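Side-chain contacts in transcriptional regulator (Pseudomonas aeruginosa, PDB 3E7Q), which probably binds regulatory DNA through an N-terminal helix-turn-helix and acts as a transcriptional repressor of the TetR family: residues L140-G143 with V144-L148; P90-S93 with A94-A98. All coordinates share one frame; numbering follows the deposited sequence.

Contact 1. Residues L140-G143 with V144-L148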
loop_
_atom_site.group_PDB
_atom_site.type_symbol
_atom_site.label_atom_id
_atom_site.label_comp_id
_atom_site.label_asym_id
_atom_site.label_seq_id
_atom_site.Cartn_x
_atom_site.Cartn_y
_atom_site.Cartn_z
ATOM N N LEU B 140 -17.659 -3.660 8.054
ATOM C CA LEU B 140 -17.471 -3.525 9.514
ATOM C C LEU B 140 -17.388 -2.071 9.947
ATOM O O LEU B 140 -17.958 -1.671 10.988
ATOM C CB LEU B 140 -16.175 -4.175 9.922
ATOM C CG LEU B 140 -16.005 -4.899 11.233
ATOM C CD1 LEU B 140 -17.080 -6.024 11.394
ATOM C CD2 LEU B 140 -14.625 -5.485 11.207
ATOM N N LEU B 141 -16.616 -1.300 9.185
ATOM C CA LEU B 141 -16.424 0.112 9.471
ATOM C C LEU B 141 -17.667 0.926 9.109
ATOM O O LEU B 141 -17.957 1.886 9.802
ATOM C CB LEU B 141 -15.161 0.676 8.798
ATOM C CG LEU B 141 -13.815 0.270 9.386
ATOM C CD1 LEU B 141 -12.707 0.594 8.415
ATOM C CD2 LEU B 141 -13.601 0.962 10.771
ATOM N N VAL B 142 -18.435 0.527 8.094
ATOM C CA VAL B 142 -19.669 1.264 7.819
ATOM C C VAL B 142 -20.694 1.118 8.920
ATOM O O VAL B 142 -21.389 2.083 9.183
ATOM C CB VAL B 142 -20.376 1.124 6.388
ATOM C CG1 VAL B 142 -19.500 0.582 5.289
ATOM C CG2 VAL B 142 -21.824 0.500 6.477
ATOM N N GLY B 143 -20.788 -0.070 9.546
ATOM C CA GLY B 143 -21.740 -0.306 10.639
ATOM C C GLY B 143 -21.472 0.592 11.828
ATOM O O GLY B 143 -22.403 1.121 12.459
ATOM N N VAL B 144 -20.198 0.766 12.180
ATOM C CA VAL B 144 -19.883 1.623 13.325
ATOM C C VAL B 144 -19.929 3.137 12.963
ATOM O O VAL B 144 -20.290 3.942 13.789
ATOM C CB VAL B 144 -18.626 1.129 14.170
ATOM C CG1 VAL B 144 -17.521 0.666 13.369
ATOM C CG2 VAL B 144 -18.149 2.232 15.122
ATOM N N LEU B 145 -19.617 3.506 11.722
ATOM C CA LEU B 145 -19.734 4.880 11.269
ATOM C C LEU B 145 -21.189 5.315 11.193
ATOM O O LEU B 145 -21.484 6.476 11.448
ATOM C CB LEU B 145 -19.028 5.086 9.965
ATOM C CG LEU B 145 -17.510 4.986 10.081
ATOM C CD1 LEU B 145 -16.917 4.946 8.702
ATOM C CD2 LEU B 145 -17.005 6.159 10.912
ATOM N N ARG B 146 -22.075 4.353 10.915
ATOM C CA ARG B 146 -23.509 4.578 10.995
ATOM C C ARG B 146 -24.022 4.748 12.377
ATOM O O ARG B 146 -24.878 5.581 12.589
ATOM C CB ARG B 146 -24.272 3.438 10.399
ATOM C CG ARG B 146 -24.154 3.492 8.922
ATOM C CD ARG B 146 -25.147 2.622 8.260
ATOM N NE ARG B 146 -25.036 2.918 6.862
ATOM C CZ ARG B 146 -25.188 2.029 5.910
ATOM N NH1 ARG B 146 -25.465 0.769 6.230
ATOM N NH2 ARG B 146 -25.016 2.412 4.644
ATOM N N GLN B 147 -23.539 3.932 13.298
ATOM C CA GLN B 147 -23.803 4.146 14.736
ATOM C C GLN B 147 -23.356 5.542 15.154
ATOM O O GLN B 147 -24.121 6.286 15.727
ATOM C CB GLN B 147 -23.054 3.075 15.541
ATOM C CG GLN B 147 -23.640 2.807 16.854
ATOM C CD GLN B 147 -22.768 1.955 17.766
ATOM O OE1 GLN B 147 -21.754 1.408 17.367
ATOM N NE2 GLN B 147 -23.188 1.839 18.987
ATOM N N LEU B 148 -22.131 5.901 14.795
ATOM C CA LEU B 148 -21.610 7.244 15.013
ATOM C C LEU B 148 -22.497 8.360 14.500
ATOM O O LEU B 148 -22.750 9.335 15.230
ATOM C CB LEU B 148 -20.210 7.435 14.440
ATOM C CG LEU B 148 -19.361 8.631 14.910
ATOM C CD1 LEU B 148 -19.068 8.569 16.418
ATOM C CD2 LEU B 148 -18.041 8.636 14.137
#
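With CG anti to its carbonyl carbon (chi1 -74°) and the chain extended from CG to NE, Arg-146 runs back along the helix towards Val-142, one turn earlier. There its guanidinium turns one face to the valine: methyl CG2 of Val-142 stands over the centre of that face, 3.6 Å above the plane, with Arg-146 CZ and NH1 each 3.7 Å from that CG2. The two side chains run alongside each other, pointing the same way, and the contact is van der Waals between a methyl and a flat cation. Closer to the backbone, Arg-146 CG lies 3.1 Å from Val-142 O, the same carbonyl that accepts the Arg-146 N-H at 2.9 Å. Leu-145 repeats this one residue earlier: its N-H bonds to Leu-141 O at 3.0 Å, and its CG, anti to its carbonyl carbon, comes within 3.1 Å of that oxygen. Val-144 brings CG1 to 3.4 Å from Leu-140 O. Gly-143 O receives the N-H of Gln-147, whose extended side chain leaves the helix to bond Gly-86 O through NE2. The neighbours divide the helix into faces. Leu-141 and Val-142 pack on helix 159-179, Val-144 on Leu-92 of helix 88-99, Leu-145 on Trp-196, and Leu-140 on helix 58-82. Three regular i to i+4 bonds thus tie the turn together, and the CG atoms of Leu-145 and Arg-146 lie close to oxygens that already accept an N-H. At the exposed Arg-146, the methyl covers one face of the guanidinium and leaves its N-H groups out of this contact, so its charge is probably little perturbed by it.

Contact 2. Residues P90-S93 with A94-A98; sequences PRLS and AFFEA
The Phe-96 ring leans back over the preceding helical turn and presents one face to the carbonyl oxygen of Leu-92, which sits 3.1 Å above the ring plane, offset toward the rim. Phe-96 CG is anti to its carbonyl carbon (chi1 -57°), which turns the ring back along the helix; its far end reaches the leucine side chain, with CE2 of Phe-96 3.9 Å from CB of Leu-92. The same Leu-92 oxygen accepts the Phe-96 N-H at 2.9 Å, so one carbonyl is held by a backbone bond and covered by the ring of its donor. Phe-95 takes the other course: CG is anti to the backbone N, and the ring leads away from residues 90-93, although CB of Phe-95 still lies 3.2 Å from Leu-92 O. Its N-H makes a nearly straight bond to Arg-91 O, 173° at the hydrogen. On another side of the helix, Glu-97 lays CG 3.2 Å from Ser-93 O. The Glu-97 chain is bent at chi2 and its OE2 forms a salt bridge with Arg-187, while Ser-93 OG bonds back to Arg-89 O and also to Glu-194. The neighbours of the two rings differ in part: Phe-95 packs on helices 58-82 and 124-152, Phe-96 on Cys-193 and Val-197 of helix 186-204, and both touch helix 159-179. Leu-92 packs on Leu-141 and Leu-166. This is an amphipathic alpha-helix whose apolar side is packed among the other helices of the all-helical C-terminal domain found in TetR-family regulators.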
loop_
_atom_site.group_PDB
_atom_site.type_symbol
_atom_site.label_atom_id
_atom_site.label_comp_id
_atom_site.label_asym_id
_atom_site.label_seq_id
_atom_site.Cartn_x
_atom_site.Cartn_y
_atom_site.Cartn_z
ATOM N N PRO B 90 -15.944 4.255 21.386
ATOM C CA PRO B 90 -15.176 3.201 22.052
ATOM C C PRO B 90 -14.871 1.962 21.152
ATOM O O PRO B 90 -13.761 1.448 21.209
ATOM C CB PRO B 90 -16.031 2.849 23.266
ATOM C CG PRO B 90 -16.862 4.037 23.520
ATOM C CD PRO B 90 -17.183 4.533 22.106
ATOM N N ARG B 91 -15.840 1.559 20.321
ATOM C CA ARG B 91 -15.690 0.510 19.297
ATOM C C ARG B 91 -14.661 0.876 18.205
ATOM O O ARG B 91 -13.817 0.049 17.840
ATOM C CB ARG B 91 -17.033 0.196 18.618
ATOM C CG ARG B 91 -18.130 -0.327 19.505
ATOM C CD ARG B 91 -19.379 -0.765 18.733
ATOM N NE ARG B 91 -20.031 -1.838 19.479
ATOM C CZ ARG B 91 -21.342 -2.140 19.425
ATOM N NH1 ARG B 91 -22.177 -1.483 18.610
ATOM N NH2 ARG B 91 -21.849 -3.117 20.200
ATOM N N LEU B 92 -14.715 2.107 17.696
ATOM C CA LEU B 92 -13.679 2.581 16.768
ATOM C C LEU B 92 -12.265 2.596 17.430
ATOM O O LEU B 92 -11.306 2.176 16.806
ATOM C CB LEU B 92 -13.981 3.977 16.169
ATOM C CG LEU B 92 -15.064 4.100 15.093
ATOM C CD1 LEU B 92 -15.422 5.514 14.920
ATOM C CD2 LEU B 92 -14.679 3.426 13.749
ATOM N N SER B 93 -12.162 3.103 18.654
ATOM C CA SER B 93 -10.890 3.098 19.406
ATOM C C SER B 93 -10.339 1.741 19.642
ATOM O O SER B 93 -9.144 1.567 19.583
ATOM C CB SER B 93 -11.042 3.785 20.761
ATOM O OG SER B 93 -11.571 5.046 20.507
ATOM N N ALA B 94 -11.199 0.780 19.921
ATOM C CA ALA B 94 -10.756 -0.588 20.080
ATOM C C ALA B 94 -10.252 -1.110 18.726
ATOM O O ALA B 94 -9.195 -1.683 18.683
ATOM C CB ALA B 94 -11.867 -1.466 20.659
ATOM N N PHE B 95 -10.994 -0.894 17.636
ATOM C CA PHE B 95 -10.526 -1.170 16.269
ATOM C C PHE B 95 -9.139 -0.595 15.986
ATOM O O PHE B 95 -8.297 -1.309 15.523
ATOM C CB PHE B 95 -11.504 -0.628 15.244
ATOM C CG PHE B 95 -11.312 -1.142 13.848
ATOM C CD1 PHE B 95 -12.123 -2.181 13.342
ATOM C CD2 PHE B 95 -10.410 -0.507 12.952
ATOM C CE1 PHE B 95 -11.958 -2.638 12.000
ATOM C CE2 PHE B 95 -10.250 -0.967 11.663
ATOM C CZ PHE B 95 -11.013 -2.040 11.193
ATOM N N PHE B 96 -8.919 0.683 16.286
ATOM C CA PHE B 96 -7.612 1.344 16.077
ATOM C C PHE B 96 -6.510 0.689 16.896
ATOM O O PHE B 96 -5.454 0.363 16.355
ATOM C CB PHE B 96 -7.700 2.855 16.414
ATOM C CG PHE B 96 -8.774 3.605 15.590
ATOM C CD1 PHE B 96 -9.077 3.214 14.268
ATOM C CD2 PHE B 96 -9.444 4.696 16.135
ATOM C CE1 PHE B 96 -10.061 3.846 13.567
ATOM C CE2 PHE B 96 -10.421 5.360 15.418
ATOM C CZ PHE B 96 -10.724 4.955 14.130
ATOM N N GLU B 97 -6.765 0.485 18.181
ATOM C CA GLU B 97 -5.832 -0.262 19.044
ATOM C C GLU B 97 -5.481 -1.644 18.502
ATOM O O GLU B 97 -4.300 -1.978 18.399
ATOM C CB GLU B 97 -6.379 -0.388 20.467
ATOM C CG GLU B 97 -6.443 0.946 21.202
ATOM C CD GLU B 97 -5.081 1.473 21.675
ATOM O OE1 GLU B 97 -4.060 0.711 21.649
ATOM O OE2 GLU B 97 -5.058 2.669 22.088
ATOM N N ALA B 98 -6.488 -2.436 18.128
ATOM C CA ALA B 98 -6.180 -3.732 17.494
ATOM C C ALA B 98 -5.324 -3.559 16.236
ATOM O O ALA B 98 -4.359 -4.336 16.002
ATOM C CB ALA B 98 -7.408 -4.541 17.202
#

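Contacts 1 and 2 are single-turn contacts within different helices, 124-152 and 88-99, that pack on each other in the C-terminal domain. Their centres are 12 Å apart. Leu-140 and Leu-141 meet Phe-95 in a largely buried apolar interface. Beside it, Gln-147 and Arg-91 form a probable hydrogen bond, OE1 to NH1 at 3.2 Å. Both contacts mix buried and exposed residues, but their characteristic side-chain pairs differ in place: contact 1 has an aliphatic-guanidinium pair at the surface, contact 2 an aromatic ring over a carbonyl in the interior. Both helices also touch helices 58-82, 159-179 and 186-204.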